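Local coordinates for sialidase B (Streptococcus pneumoniae serotype 4, PDB 4XJW), which cleaves α-(2→3)-, α-(2→6)- and α-(2→8)-linked terminal sialic acids from glycans, as an intramolecular trans-sialidase, at residues S286-E294 with T450-L458; S462-T470 with L479-K489. The protein carries 1 engineered substitution. One frame throughout, in Å; residues are numbered along the deposited sequence.

Contacts 1 and 2 lie in one mixed sheet of the sialidase β-propeller: strand 286-294 runs parallel to strand 451-459 in contact 1, and the next strand, 466-472, pairs with 475-481 in contact 2. Their centres lie about 13 Å apart. The sheet runs on between them, with a probable hydrogen bond from Leu458 N to Ile467 O (2.8 Å), while Val293 CG1 packs on Phe468 CZ at 3.4 Å. Contact 1 is the nearer to catalysis: the Pro454 side chain comes within about 4 Å of those of Glu503, predicted to be catalytic, and Tyr615, the probable nucleophile. The inhibitor OPX is hydrogen-bonded to Gln456 and lies about 9 Å from the Leu466 side chain.

Contact 1. Residues S286-E294 with T450-L458; sequences SFIDSSIVE and TYLCPGQGL. With OPX ((1s,3R,4S)-1-[(cyclohexylamino)methyl]-3,4-dihydroxycyclopentanesulfonic acid), chain B.
The peptide carbonyl of Ser290 receives a hydrogen bond within its own plane, Gly455 N to Ser290 O at 3.0 Å. Pro454 CA stands close by as a CA-H...O donor to the same oxygen. Ile292 O, by contrast, is approached by Gly457 N from above, 47° out of the plane, although the bond is short at 2.8 Å. Between them Ile292 N binds Gly455 O, which also takes a CA-H...O contact from Ser291. This parallel pairing is consistent with inner strands of neighbouring blades of the sialidase β-propeller lying side by side. Around the backbone bonds the side chains fit closely: Leu452 CD2 lies against Asp289 O (3.3 Å) and Ser291 CB, while Val293 CG2 rests on the backbone of Gly457 and Leu458. With OG of Ser291 anti to the backbone N (chi1 -163°), the hydroxyl donates to a water that in turn donates to Cys453 O at 2.6 Å, tying strand 286-294 to the loop at Cys453 and Pro454 that interrupts its partner. Farther along, the extended Gln456 side chain carries its amide to the inhibitor OPX, whose hydroxyl OAC donates to OE1 at 2.8 Å; NE2 returns a weak bond to OAC and also binds Leu211 O.

Contact 2. Residues S462-T470 with L479-K489; sequences SSNRLIFAT and LISDDSGQTWK
Leu466 and Phe468 pair with Ser481 and Leu479 in an antiparallel β-hairpin that runs into the third Asp-box (BNR) repeat of the sialidase propeller. The tight part is the strand pairing: four backbone bonds link the two hydrogen-bonded pairs, among them Leu466 N to Ser481 O at 2.8 Å. On the buried face holding Phe468, the edge of its ring meets Trp488, CD2 to CH2 at 3.5 Å, rim to rim with the planes at 53°. The Thr470 and Leu479 side chains cross at about a right angle. Within the Asp-box, Asp483 holds Thr487 through both carboxylate oxygens, and Ser481 OG accepts from the N-H groups of Asp483 and Gly485. Toward solvent the contact is looser: a water spans Asn464 O and Ser484 N, and Lys489 extends past Arg465 to Glu535, a carboxylate that both cations share and that probably eases their like charges. One well-defined grip remains there. A bend at chi3 (-74°) turns the Arg465 guanidinium side-on to exposed Asp482, nearly coplanar with its carboxylate. OD1 of Asp482 receives Arg465 NE at 2.9 Å and OD2 receives Arg465 NH2 at 3.0 Å, both through syn lone pairs, while Ile480 CG2 sits over one guanidinium face, 3.3 Å from Arg465 NE.

Contact 1. Residues S286-E294 with T450-L458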
ATOM      1  N   SER A 286      -4.449 -14.414  -7.619  1.00 10.67           N
ATOM      2  CA  SER A 286      -4.253 -13.368  -6.627  1.00 10.95           C
ATOM      3  C   SER A 286      -5.568 -12.898  -6.023  1.00 10.09           C
ATOM      4  O   SER A 286      -6.648 -13.152  -6.560  1.00 12.37           O
ATOM      5  CB  SER A 286      -3.493 -12.180  -7.223  1.00 10.92           C
ATOM      6  OG  SER A 286      -4.228 -11.587  -8.297  1.00 12.62           O
ATOM      7  N   PHE A 287      -5.454 -12.217  -4.886  1.00 10.53           N
ATOM      8  CA  PHE A 287      -6.568 -11.459  -4.321  1.00 10.66           C
ATOM      9  C   PHE A 287      -6.175 -10.000  -4.374  1.00 12.01           C
ATOM     10  O   PHE A 287      -4.994  -9.678  -4.367  1.00 14.54           O
ATOM     11  CB  PHE A 287      -6.845 -11.856  -2.873  1.00 11.22           C
ATOM     12  CG  PHE A 287      -7.151 -13.319  -2.691  1.00  9.57           C
ATOM     13  CD1 PHE A 287      -6.123 -14.230  -2.449  1.00 10.70           C
ATOM     14  CD2 PHE A 287      -8.462 -13.781  -2.740  1.00 11.58           C
ATOM     15  CE1 PHE A 287      -6.406 -15.582  -2.266  1.00 11.22           C
ATOM     16  CE2 PHE A 287      -8.754 -15.133  -2.572  1.00 13.83           C
ATOM     17  CZ  PHE A 287      -7.715 -16.033  -2.339  1.00 11.96           C
ATOM     18  N   ILE A 288      -7.148  -9.104  -4.436  1.00 11.22           N
ATOM     19  CA  ILE A 288      -6.801  -7.689  -4.510  1.00 10.99           C
ATOM     20  C   ILE A 288      -7.962  -6.846  -4.001  1.00 11.74           C
ATOM     21  O   ILE A 288      -9.108  -7.177  -4.266  1.00 13.64           O
ATOM     22  CB  ILE A 288      -6.359  -7.312  -5.950  1.00 10.20           C
ATOM     23  CG1 ILE A 288      -6.070  -5.807  -6.071  1.00  9.67           C
ATOM     24  CG2 ILE A 288      -7.406  -7.785  -6.980  1.00 15.86           C
ATOM     25  CD1 ILE A 288      -5.305  -5.441  -7.344  1.00 11.65           C
ATOM     26  N   ASP A 289      -7.651  -5.790  -3.236  1.00 11.19           N
ATOM     27  CA  ASP A 289      -8.658  -4.835  -2.737  1.00 11.48           C
ATOM     28  C   ASP A 289      -9.610  -5.436  -1.712  1.00 14.82           C
ATOM     29  O   ASP A 289     -10.637  -6.017  -2.063  1.00 16.90           O
ATOM     30  CB  ASP A 289      -9.450  -4.177  -3.886  1.00 10.82           C
ATOM     31  CG  ASP A 289      -8.584  -3.295  -4.761  1.00 13.26           C
ATOM     32  OD1 ASP A 289      -7.413  -3.054  -4.399  1.00 12.75           O
ATOM     33  OD2 ASP A 289      -9.065  -2.842  -5.826  1.00 15.48           O
ATOM     34  N   SER A 290      -9.268  -5.281  -0.440  1.00  9.51           N
ATOM     35  CA  SER A 290     -10.072  -5.854   0.626  1.00  8.50           C
ATOM     36  C   SER A 290     -10.909  -4.821   1.360  1.00  9.51           C
ATOM     37  O   SER A 290     -10.620  -3.614   1.320  1.00  8.93           O
ATOM     38  CB  SER A 290      -9.199  -6.632   1.619  1.00  9.29           C
ATOM     39  OG  SER A 290      -8.313  -5.777   2.325  1.00  9.78           O
ATOM     40  N   SER A 291     -11.924  -5.314   2.066  1.00  9.57           N
ATOM     41  CA  SER A 291     -12.848  -4.460   2.810  1.00 10.32           C
ATOM     42  C   SER A 291     -13.373  -5.230   4.020  1.00  8.87           C
ATOM     43  O   SER A 291     -13.635  -6.438   3.919  1.00 10.68           O
ATOM     44  CB  SER A 291     -14.013  -4.015   1.917  1.00 13.25           C
ATOM     45  OG  SER A 291     -14.672  -2.910   2.500  1.00 15.92           O
ATOM     46  N   ILE A 292     -13.539  -4.536   5.151  1.00  9.14           N
ATOM     47  CA  ILE A 292     -13.918  -5.168   6.421  1.00 10.20           C
ATOM     48  C   ILE A 292     -15.192  -4.566   7.019  1.00 10.42           C
ATOM     49  O   ILE A 292     -15.413  -3.359   6.929  1.00  9.60           O
ATOM     50  CB  ILE A 292     -12.792  -5.017   7.461  1.00  9.91           C
ATOM     51  CG1 ILE A 292     -11.582  -5.855   7.071  1.00 14.28           C
ATOM     52  CG2 ILE A 292     -13.261  -5.463   8.847  1.00 14.06           C
ATOM     53  CD1 ILE A 292     -10.352  -5.524   7.916  1.00 14.82           C
ATOM     54  N   VAL A 293     -16.022  -5.407   7.638  1.00 10.21           N
ATOM     55  CA  VAL A 293     -17.129  -4.921   8.446  1.00  9.12           C
ATOM     56  C   VAL A 293     -17.327  -5.875   9.613  1.00  9.69           C
ATOM     57  O   VAL A 293     -16.903  -7.034   9.558  1.00 12.31           O
ATOM     58  CB  VAL A 293     -18.418  -4.821   7.594  1.00 10.72           C
ATOM     59  CG1 VAL A 293     -19.033  -6.198   7.428  1.00 10.37           C
ATOM     60  CG2 VAL A 293     -19.417  -3.881   8.250  1.00 12.72           C
ATOM     61  N   GLU A 294     -17.925  -5.384  10.693  1.00  8.71           N
ATOM     62  CA  GLU A 294     -18.294  -6.273  11.795  1.00 12.15           C
ATOM     63  C   GLU A 294     -19.799  -6.435  11.826  1.00 11.37           C
ATOM     64  O   GLU A 294     -20.534  -5.457  11.668  1.00 12.01           O
ATOM     65  CB  GLU A 294     -17.773  -5.762  13.137  1.00 12.29           C
ATOM     66  CG  GLU A 294     -18.064  -6.723  14.303  1.00 16.99           C
ATOM     67  CD  GLU A 294     -17.307  -6.354  15.566  1.00 15.93           C
ATOM     68  OE1 GLU A 294     -17.432  -5.195  16.004  1.00 16.51           O
ATOM     69  OE2 GLU A 294     -16.579  -7.219  16.105  1.00 17.49           O
ATOM     70  N   THR A 450     -18.344  -7.133 -10.136  1.00 14.80           N
ATOM     71  CA  THR A 450     -18.096  -5.738  -9.824  1.00 15.87           C
ATOM     72  C   THR A 450     -16.794  -5.704  -9.030  1.00 14.02           C
ATOM     73  O   THR A 450     -16.291  -6.751  -8.616  1.00 13.87           O
ATOM     74  CB  THR A 450     -19.232  -5.123  -9.002  1.00 13.53           C
ATOM     75  OG1 THR A 450     -19.411  -5.856  -7.781  1.00 13.82           O
ATOM     76  CG2 THR A 450     -20.545  -5.138  -9.803  1.00 13.59           C
ATOM     77  N   TYR A 451     -16.252  -4.509  -8.839  1.00 13.16           N
ATOM     78  CA  TYR A 451     -14.952  -4.363  -8.197  1.00 13.98           C
ATOM     79  C   TYR A 451     -15.150  -3.826  -6.790  1.00 12.97           C
ATOM     80  O   TYR A 451     -15.770  -2.775  -6.606  1.00 12.00           O
ATOM     81  CB  TYR A 451     -14.074  -3.414  -9.005  1.00 15.76           C
ATOM     82  CG  TYR A 451     -14.015  -3.746 -10.480  1.00 23.15           C
ATOM     83  CD1 TYR A 451     -13.382  -4.895 -10.927  1.00 23.57           C
ATOM     84  CD2 TYR A 451     -14.600  -2.907 -11.419  1.00 21.71           C
ATOM     85  CE1 TYR A 451     -13.329  -5.203 -12.279  1.00 17.95           C
ATOM     86  CE2 TYR A 451     -14.551  -3.199 -12.765  1.00 23.04           C
ATOM     87  CZ  TYR A 451     -13.914  -4.346 -13.190  1.00 25.43           C
ATOM     88  OH  TYR A 451     -13.876  -4.630 -14.542  1.00 31.24           O
ATOM     89  N   LEU A 452     -14.628  -4.544  -5.795  1.00 10.96           N
ATOM     90  CA  LEU A 452     -14.845  -4.153  -4.412  1.00 12.03           C
ATOM     91  C   LEU A 452     -14.177  -2.819  -4.119  1.00 10.50           C
ATOM     92  O   LEU A 452     -13.048  -2.570  -4.542  1.00 11.72           O
ATOM     93  CB  LEU A 452     -14.307  -5.223  -3.475  1.00 12.31           C
ATOM     94  CG  LEU A 452     -14.661  -5.105  -1.998  1.00 12.53           C
ATOM     95  CD1 LEU A 452     -16.135  -5.338  -1.759  1.00 12.42           C
ATOM     96  CD2 LEU A 452     -13.826  -6.107  -1.211  1.00 12.01           C
ATOM     97  N   CYS A 453     -14.877  -1.961  -3.389  1.00 10.74           N
ATOM     98  CA  CYS A 453     -14.269  -0.726  -2.914  1.00 10.45           C
ATOM     99  C   CYS A 453     -13.452  -1.017  -1.668  1.00 10.43           C
ATOM    100  O   CYS A 453     -13.989  -1.495  -0.663  1.00 12.36           O
ATOM    101  CB  CYS A 453     -15.337   0.315  -2.580  1.00 11.35           C
ATOM    102  SG  CYS A 453     -16.376   0.756  -3.998  1.00 11.82           S
ATOM    103  N   PRO A 454     -12.141  -0.739  -1.715  1.00  9.11           N
ATOM    104  CA  PRO A 454     -11.338  -1.077  -0.529  1.00  7.28           C
ATOM    105  C   PRO A 454     -11.625  -0.180   0.657  1.00 10.21           C
ATOM    106  O   PRO A 454     -11.968   0.996   0.503  1.00 11.14           O
ATOM    107  CB  PRO A 454      -9.903  -0.875  -0.995  1.00 12.51           C
ATOM    108  CG  PRO A 454      -9.983   0.042  -2.187  1.00 12.69           C
ATOM    109  CD  PRO A 454     -11.334  -0.198  -2.825  1.00  9.84           C
ATOM    110  N   GLY A 455     -11.491  -0.751   1.852  1.00  9.50           N
ATOM    111  CA  GLY A 455     -11.632   0.008   3.072  1.00 11.03           C
ATOM    112  C   GLY A 455     -12.591  -0.653   4.035  1.00  8.92           C
ATOM    113  O   GLY A 455     -12.350  -1.770   4.502  1.00 12.02           O
ATOM    114  N   GLN A 456     -13.669   0.053   4.345  1.00  8.93           N
ATOM    115  CA  GLN A 456     -14.686  -0.409   5.281  1.00  8.37           C
ATOM    116  C   GLN A 456     -15.971  -0.736   4.560  1.00  9.21           C
ATOM    117  O   GLN A 456     -16.368  -0.051   3.613  1.00 10.69           O
ATOM    118  CB  GLN A 456     -14.975   0.671   6.344  1.00 11.40           C
ATOM    119  CG  GLN A 456     -13.766   1.059   7.208  1.00  9.79           C
ATOM    120  CD  GLN A 456     -14.081   2.086   8.289  1.00 11.76           C
ATOM    121  OE1 GLN A 456     -15.164   2.676   8.312  1.00 12.34           O
ATOM    122  NE2 GLN A 456     -13.126   2.303   9.193  1.00 10.82           N
ATOM    123  N   GLY A 457     -16.630  -1.796   5.008  1.00 10.75           N
ATOM    124  CA  GLY A 457     -18.046  -1.965   4.745  1.00  9.69           C
ATOM    125  C   GLY A 457     -18.767  -1.166   5.817  1.00 11.97           C
ATOM    126  O   GLY A 457     -18.121  -0.586   6.714  1.00 12.44           O
ATOM    127  N   LEU A 458     -20.092  -1.127   5.736  1.00  8.69           N
ATOM    128  CA  LEU A 458     -20.887  -0.324   6.666  1.00 10.85           C
ATOM    129  C   LEU A 458     -21.910  -1.166   7.399  1.00  9.75           C
ATOM    130  O   LEU A 458     -22.727  -1.851   6.785  1.00 11.39           O
ATOM    131  CB  LEU A 458     -21.608   0.791   5.907  1.00 12.02           C
ATOM    132  CG  LEU A 458     -22.505   1.686   6.770  1.00 11.84           C
ATOM    133  CD1 LEU A 458     -21.696   2.592   7.666  1.00 14.74           C
ATOM    134  CD2 LEU A 458     -23.391   2.519   5.864  1.00 14.21           C
TER
HETATM  135  CAF OPX B 701     -15.546   4.988  19.222  1.00 14.11           C
HETATM  136  CAG OPX B 701     -16.894   4.364  19.436  1.00 17.63           C
HETATM  137  CAH OPX B 701     -14.729   4.152  18.290  1.00 15.56           C
HETATM  138  CAI OPX B 701     -17.603   4.161  18.130  1.00 15.51           C
HETATM  139  CAJ OPX B 701     -15.420   3.918  16.977  1.00 12.73           C
HETATM  140  CAK OPX B 701     -16.977   2.174  15.068  1.00 14.04           C
HETATM  141  CAL OPX B 701     -17.033   3.265  12.755  1.00 12.40           C
HETATM  142  CAM OPX B 701     -16.752   0.888  12.894  1.00  9.10           C
HETATM  143  CAO OPX B 701     -16.421   2.738  11.508  1.00 10.15           C
HETATM  144  CAP OPX B 701     -15.758   1.494  11.917  1.00  9.14           C
HETATM  145  CAQ OPX B 701     -16.792   3.324  17.190  1.00 15.30           C
HETATM  146  CAR OPX B 701     -17.421   2.072  13.577  1.00 10.63           C
HETATM  147  NAN OPX B 701     -17.532   3.237  15.920  1.00 14.40           N
HETATM  148  OAA OPX B 701     -19.808   3.053  14.203  1.00 19.20           O
HETATM  149  OAB OPX B 701     -19.613   1.869  12.090  1.00 14.73           O
HETATM  150  OAC OPX B 701     -15.538   3.646  10.947  1.00 12.87           O
HETATM  151  OAD OPX B 701     -14.575   1.712  12.568  1.00 11.23           O
HETATM  152  OAE OPX B 701     -19.575   0.629  14.146  1.00 14.53           O
HETATM  153  SAS OPX B 701     -19.204   1.895  13.504  1.00 14.65           S
HETATM  154  O   HOH W   1     -16.299  -2.463  -0.031  1.00 13.10           O

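Contact 2. Residues S462-T470 with L479-K489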
ATOM      1  N   SER A 462     -28.958   1.065  13.606  1.00 17.69           N
ATOM      2  CA  SER A 462     -30.237   0.608  14.170  1.00 19.68           C
ATOM      3  C   SER A 462     -30.792  -0.672  13.561  1.00 22.62           C
ATOM      4  O   SER A 462     -31.955  -1.010  13.775  1.00 23.49           O
ATOM      5  CB  SER A 462     -31.299   1.693  14.046  1.00 24.55           C
ATOM      6  OG  SER A 462     -31.034   2.782  14.899  1.00 31.96           O
ATOM      7  N   SER A 463     -29.979  -1.374  12.783  1.00 16.61           N
ATOM      8  CA  SER A 463     -30.393  -2.667  12.245  1.00 15.07           C
ATOM      9  C   SER A 463     -29.166  -3.547  12.084  1.00 13.67           C
ATOM     10  O   SER A 463     -28.046  -3.108  12.350  1.00 17.68           O
ATOM     11  CB  SER A 463     -31.089  -2.502  10.901  1.00 13.74           C
ATOM     12  OG  SER A 463     -30.147  -2.178   9.897  1.00 14.43           O
ATOM     13  N   ASN A 464     -29.378  -4.788  11.654  1.00 15.57           N
ATOM     14  CA  ASN A 464     -28.282  -5.724  11.427  1.00 14.83           C
ATOM     15  C   ASN A 464     -27.769  -5.693   9.991  1.00 13.39           C
ATOM     16  O   ASN A 464     -27.009  -6.570   9.572  1.00 13.59           O
ATOM     17  CB  ASN A 464     -28.703  -7.146  11.815  1.00 15.40           C
ATOM     18  CG  ASN A 464     -28.849  -7.316  13.314  1.00 16.06           C
ATOM     19  OD1 ASN A 464     -29.847  -7.872  13.801  1.00 18.20           O
ATOM     20  ND2 ASN A 464     -27.863  -6.834  14.062  1.00 15.89           N
ATOM     21  N   ARG A 465     -28.179  -4.679   9.240  1.00 12.48           N
ATOM     22  CA  ARG A 465     -27.827  -4.588   7.831  1.00 10.74           C
ATOM     23  C   ARG A 465     -26.338  -4.331   7.622  1.00 11.35           C
ATOM     24  O   ARG A 465     -25.748  -3.464   8.270  1.00 12.80           O
ATOM     25  CB  ARG A 465     -28.650  -3.497   7.138  1.00 12.41           C
ATOM     26  CG  ARG A 465     -28.221  -3.232   5.697  1.00 13.49           C
ATOM     27  CD  ARG A 465     -29.306  -2.545   4.911  1.00 13.09           C
ATOM     28  NE  ARG A 465     -30.380  -3.477   4.578  1.00 14.27           N
ATOM     29  CZ  ARG A 465     -31.338  -3.221   3.693  1.00 18.67           C
ATOM     30  NH1 ARG A 465     -31.357  -2.061   3.059  1.00 20.07           N
ATOM     31  NH2 ARG A 465     -32.272  -4.127   3.440  1.00 17.72           N
ATOM     32  N   LEU A 466     -25.747  -5.096   6.708  1.00 12.46           N
ATOM     33  CA  LEU A 466     -24.380  -4.871   6.245  1.00 11.91           C
ATOM     34  C   LEU A 466     -24.366  -4.420   4.794  1.00 13.29           C
ATOM     35  O   LEU A 466     -25.099  -4.956   3.958  1.00 12.82           O
ATOM     36  CB  LEU A 466     -23.578  -6.157   6.345  1.00 11.62           C
ATOM     37  CG  LEU A 466     -23.658  -6.823   7.709  1.00 12.59           C
ATOM     38  CD1 LEU A 466     -22.987  -8.175   7.622  1.00 15.94           C
ATOM     39  CD2 LEU A 466     -23.005  -5.944   8.780  1.00 12.89           C
ATOM     40  N   ILE A 467     -23.529  -3.435   4.488  1.00 10.29           N
ATOM     41  CA  ILE A 467     -23.394  -2.967   3.109  1.00 10.62           C
ATOM     42  C   ILE A 467     -21.932  -2.870   2.705  1.00 11.66           C
ATOM     43  O   ILE A 467     -21.116  -2.265   3.414  1.00 10.47           O
ATOM     44  CB  ILE A 467     -24.042  -1.590   2.887  1.00  9.58           C
ATOM     45  CG1 ILE A 467     -25.502  -1.589   3.339  1.00 12.84           C
ATOM     46  CG2 ILE A 467     -23.934  -1.180   1.391  1.00 12.68           C
ATOM     47  CD1 ILE A 467     -26.227  -0.287   3.017  1.00 13.45           C
ATOM     48  N   PHE A 468     -21.611  -3.431   1.542  1.00 11.77           N
ATOM     49  CA  PHE A 468     -20.292  -3.246   0.938  1.00 11.03           C
ATOM     50  C   PHE A 468     -20.449  -2.550  -0.396  1.00 11.74           C
ATOM     51  O   PHE A 468     -21.184  -3.028  -1.259  1.00 12.79           O
ATOM     52  CB  PHE A 468     -19.602  -4.589   0.716  1.00 12.94           C
ATOM     53  CG  PHE A 468     -18.984  -5.172   1.958  1.00 12.99           C
ATOM     54  CD1 PHE A 468     -17.710  -4.782   2.359  1.00 12.31           C
ATOM     55  CD2 PHE A 468     -19.669  -6.113   2.706  1.00 14.94           C
ATOM     56  CE1 PHE A 468     -17.131  -5.313   3.491  1.00 11.57           C
ATOM     57  CE2 PHE A 468     -19.095  -6.668   3.846  1.00 13.60           C
ATOM     58  CZ  PHE A 468     -17.820  -6.264   4.232  1.00 12.46           C
ATOM     59  N   ALA A 469     -19.747  -1.430  -0.565  1.00 10.29           N
ATOM     60  CA  ALA A 469     -19.726  -0.725  -1.843  1.00 10.90           C
ATOM     61  C   ALA A 469     -18.833  -1.437  -2.850  1.00 12.29           C
ATOM     62  O   ALA A 469     -17.731  -1.906  -2.512  1.00 11.89           O
ATOM     63  CB  ALA A 469     -19.273   0.708  -1.658  1.00 11.53           C
ATOM     64  N   THR A 470     -19.311  -1.509  -4.093  1.00 11.23           N
ATOM     65  CA  THR A 470     -18.496  -1.969  -5.215  1.00 12.03           C
ATOM     66  C   THR A 470     -18.792  -1.032  -6.378  1.00 10.81           C
ATOM     67  O   THR A 470     -19.755  -0.262  -6.322  1.00 14.08           O
ATOM     68  CB  THR A 470     -18.824  -3.414  -5.633  1.00 11.90           C
ATOM     69  OG1 THR A 470     -20.066  -3.432  -6.363  1.00 13.96           O
ATOM     70  CG2 THR A 470     -18.938  -4.342  -4.414  1.00 11.36           C
ATOM     71  N   LEU A 479     -23.617  -3.940  -2.251  1.00 12.44           N
ATOM     72  CA  LEU A 479     -23.978  -5.301  -1.895  1.00 14.58           C
ATOM     73  C   LEU A 479     -24.508  -5.308  -0.466  1.00 11.55           C
ATOM     74  O   LEU A 479     -23.806  -4.912   0.479  1.00 12.24           O
ATOM     75  CB  LEU A 479     -22.777  -6.237  -2.054  1.00 12.78           C
ATOM     76  CG  LEU A 479     -22.094  -6.172  -3.421  1.00 17.29           C
ATOM     77  CD1 LEU A 479     -21.027  -7.243  -3.527  1.00 16.14           C
ATOM     78  CD2 LEU A 479     -23.124  -6.325  -4.542  1.00 15.68           C
ATOM     79  N   ILE A 480     -25.752  -5.753  -0.307  1.00 12.35           N
ATOM     80  CA  ILE A 480     -26.448  -5.677   0.967  1.00 11.59           C
ATOM     81  C   ILE A 480     -26.766  -7.067   1.492  1.00 15.76           C
ATOM     82  O   ILE A 480     -27.272  -7.916   0.747  1.00 15.93           O
ATOM     83  CB  ILE A 480     -27.746  -4.868   0.815  1.00 14.64           C
ATOM     84  CG1 ILE A 480     -27.447  -3.461   0.301  1.00 14.36           C
ATOM     85  CG2 ILE A 480     -28.495  -4.771   2.142  1.00 15.89           C
ATOM     86  CD1 ILE A 480     -28.694  -2.624   0.044  1.00 18.42           C
ATOM     87  N   SER A 481     -26.459  -7.298   2.772  1.00 13.22           N
ATOM     88  CA  SER A 481     -26.866  -8.519   3.473  1.00 14.14           C
ATOM     89  C   SER A 481     -27.518  -8.187   4.798  1.00 16.50           C
ATOM     90  O   SER A 481     -26.998  -7.380   5.577  1.00 15.08           O
ATOM     91  CB  SER A 481     -25.675  -9.451   3.725  1.00 15.81           C
ATOM     92  OG  SER A 481     -26.083 -10.565   4.519  1.00 15.19           O
ATOM     93  N   ASP A 482     -28.643  -8.837   5.063  1.00 15.74           N
ATOM     94  CA  ASP A 482     -29.328  -8.687   6.332  1.00 17.98           C
ATOM     95  C   ASP A 482     -29.206  -9.952   7.180  1.00 19.33           C
ATOM     96  O   ASP A 482     -29.820 -10.058   8.243  1.00 19.39           O
ATOM     97  CB  ASP A 482     -30.803  -8.346   6.085  1.00 19.18           C
ATOM     98  CG  ASP A 482     -30.987  -6.985   5.445  1.00 19.70           C
ATOM     99  OD1 ASP A 482     -30.275  -6.046   5.842  1.00 19.12           O
ATOM    100  OD2 ASP A 482     -31.844  -6.853   4.546  1.00 23.05           O
ATOM    101  N   ASP A 483     -28.407 -10.906   6.712  1.00 19.94           N
ATOM    102  CA  ASP A 483     -28.212 -12.157   7.441  1.00 18.09           C
ATOM    103  C   ASP A 483     -26.744 -12.574   7.588  1.00 20.39           C
ATOM    104  O   ASP A 483     -26.392 -13.718   7.299  1.00 19.20           O
ATOM    105  CB  ASP A 483     -29.018 -13.294   6.794  1.00 22.05           C
ATOM    106  CG  ASP A 483     -28.654 -13.522   5.338  1.00 21.82           C
ATOM    107  OD1 ASP A 483     -27.739 -12.835   4.828  1.00 17.26           O
ATOM    108  OD2 ASP A 483     -29.268 -14.413   4.709  1.00 22.51           O
ATOM    109  N   SER A 484     -25.901 -11.651   8.043  1.00 19.30           N
ATOM    110  CA  SER A 484     -24.520 -11.978   8.395  1.00 17.65           C
ATOM    111  C   SER A 484     -23.700 -12.430   7.188  1.00 15.34           C
ATOM    112  O   SER A 484     -22.716 -13.152   7.330  1.00 17.89           O
ATOM    113  CB  SER A 484     -24.485 -13.052   9.503  1.00 18.22           C
ATOM    114  OG  SER A 484     -25.359 -12.734  10.576  1.00 16.94           O
ATOM    115  N   GLY A 485     -24.113 -12.009   6.001  1.00 17.10           N
ATOM    116  CA  GLY A 485     -23.379 -12.327   4.789  1.00 17.29           C
ATOM    117  C   GLY A 485     -23.739 -13.673   4.183  1.00 17.99           C
ATOM    118  O   GLY A 485     -23.083 -14.133   3.244  1.00 20.42           O
ATOM    119  N   GLN A 486     -24.778 -14.310   4.713  1.00 20.32           N
ATOM    120  CA  GLN A 486     -25.229 -15.588   4.171  1.00 19.97           C
ATOM    121  C   GLN A 486     -25.842 -15.398   2.789  1.00 20.85           C
ATOM    122  O   GLN A 486     -25.618 -16.202   1.883  1.00 22.54           O
ATOM    123  CB  GLN A 486     -26.241 -16.254   5.106  1.00 22.93           C
ATOM    124  CG  GLN A 486     -25.637 -16.847   6.365  1.00 21.41           C
ATOM    125  CD  GLN A 486     -26.683 -17.481   7.261  1.00 33.43           C
ATOM    126  OE1 GLN A 486     -26.984 -18.669   7.139  1.00 44.91           O
ATOM    127  NE2 GLN A 486     -27.248 -16.689   8.164  1.00 37.68           N
ATOM    128  N   THR A 487     -26.614 -14.326   2.630  1.00 16.52           N
ATOM    129  CA  THR A 487     -27.200 -14.001   1.338  1.00 18.54           C
ATOM    130  C   THR A 487     -27.013 -12.527   1.038  1.00 20.23           C
ATOM    131  O   THR A 487     -26.917 -11.704   1.951  1.00 17.14           O
ATOM    132  CB  THR A 487     -28.701 -14.361   1.272  1.00 24.43           C
ATOM    133  OG1 THR A 487     -29.437 -13.579   2.223  1.00 25.94           O
ATOM    134  CG2 THR A 487     -28.908 -15.833   1.572  1.00 25.31           C
ATOM    135  N   TRP A 488     -26.957 -12.201  -0.244  1.00 19.01           N
ATOM    136  CA  TRP A 488     -26.696 -10.839  -0.674  1.00 17.62           C
ATOM    137  C   TRP A 488     -27.681 -10.405  -1.745  1.00 18.43           C
ATOM    138  O   TRP A 488     -28.198 -11.232  -2.504  1.00 21.33           O
ATOM    139  CB  TRP A 488     -25.277 -10.738  -1.232  1.00 18.01           C
ATOM    140  CG  TRP A 488     -24.228 -11.053  -0.225  1.00 21.11           C
ATOM    141  CD1 TRP A 488     -23.748 -12.286   0.104  1.00 22.18           C
ATOM    142  CD2 TRP A 488     -23.535 -10.117   0.601  1.00 19.20           C
ATOM    143  NE1 TRP A 488     -22.787 -12.173   1.076  1.00 19.99           N
ATOM    144  CE2 TRP A 488     -22.642 -10.845   1.408  1.00 19.86           C
ATOM    145  CE3 TRP A 488     -23.581  -8.722   0.742  1.00 16.44           C
ATOM    146  CZ2 TRP A 488     -21.806 -10.237   2.344  1.00 20.91           C
ATOM    147  CZ3 TRP A 488     -22.753  -8.114   1.657  1.00 17.12           C
ATOM    148  CH2 TRP A 488     -21.874  -8.870   2.453  1.00 21.27           C
ATOM    149  N   LYS A 489     -27.945  -9.104  -1.801  1.00 16.97           N
ATOM    150  CA  LYS A 489     -28.649  -8.522  -2.936  1.00 16.16           C
ATOM    151  C   LYS A 489     -27.916  -7.259  -3.341  1.00 18.76           C
ATOM    152  O   LYS A 489     -27.086  -6.748  -2.592  1.00 18.75           O
ATOM    153  CB  LYS A 489     -30.104  -8.192  -2.583  1.00 16.41           C
ATOM    154  CG  LYS A 489     -30.253  -6.992  -1.654  1.00 21.47           C
ATOM    155  CD  LYS A 489     -31.725  -6.637  -1.444  1.00 22.16           C
ATOM    156  CE  LYS A 489     -31.880  -5.442  -0.515  1.00 22.53           C
ATOM    157  NZ  LYS A 489     -33.313  -5.037  -0.368  1.00 26.00           N
TER
HETATM  158  O   HOH W   2     -26.418  -9.427   9.562  1.00 18.43           O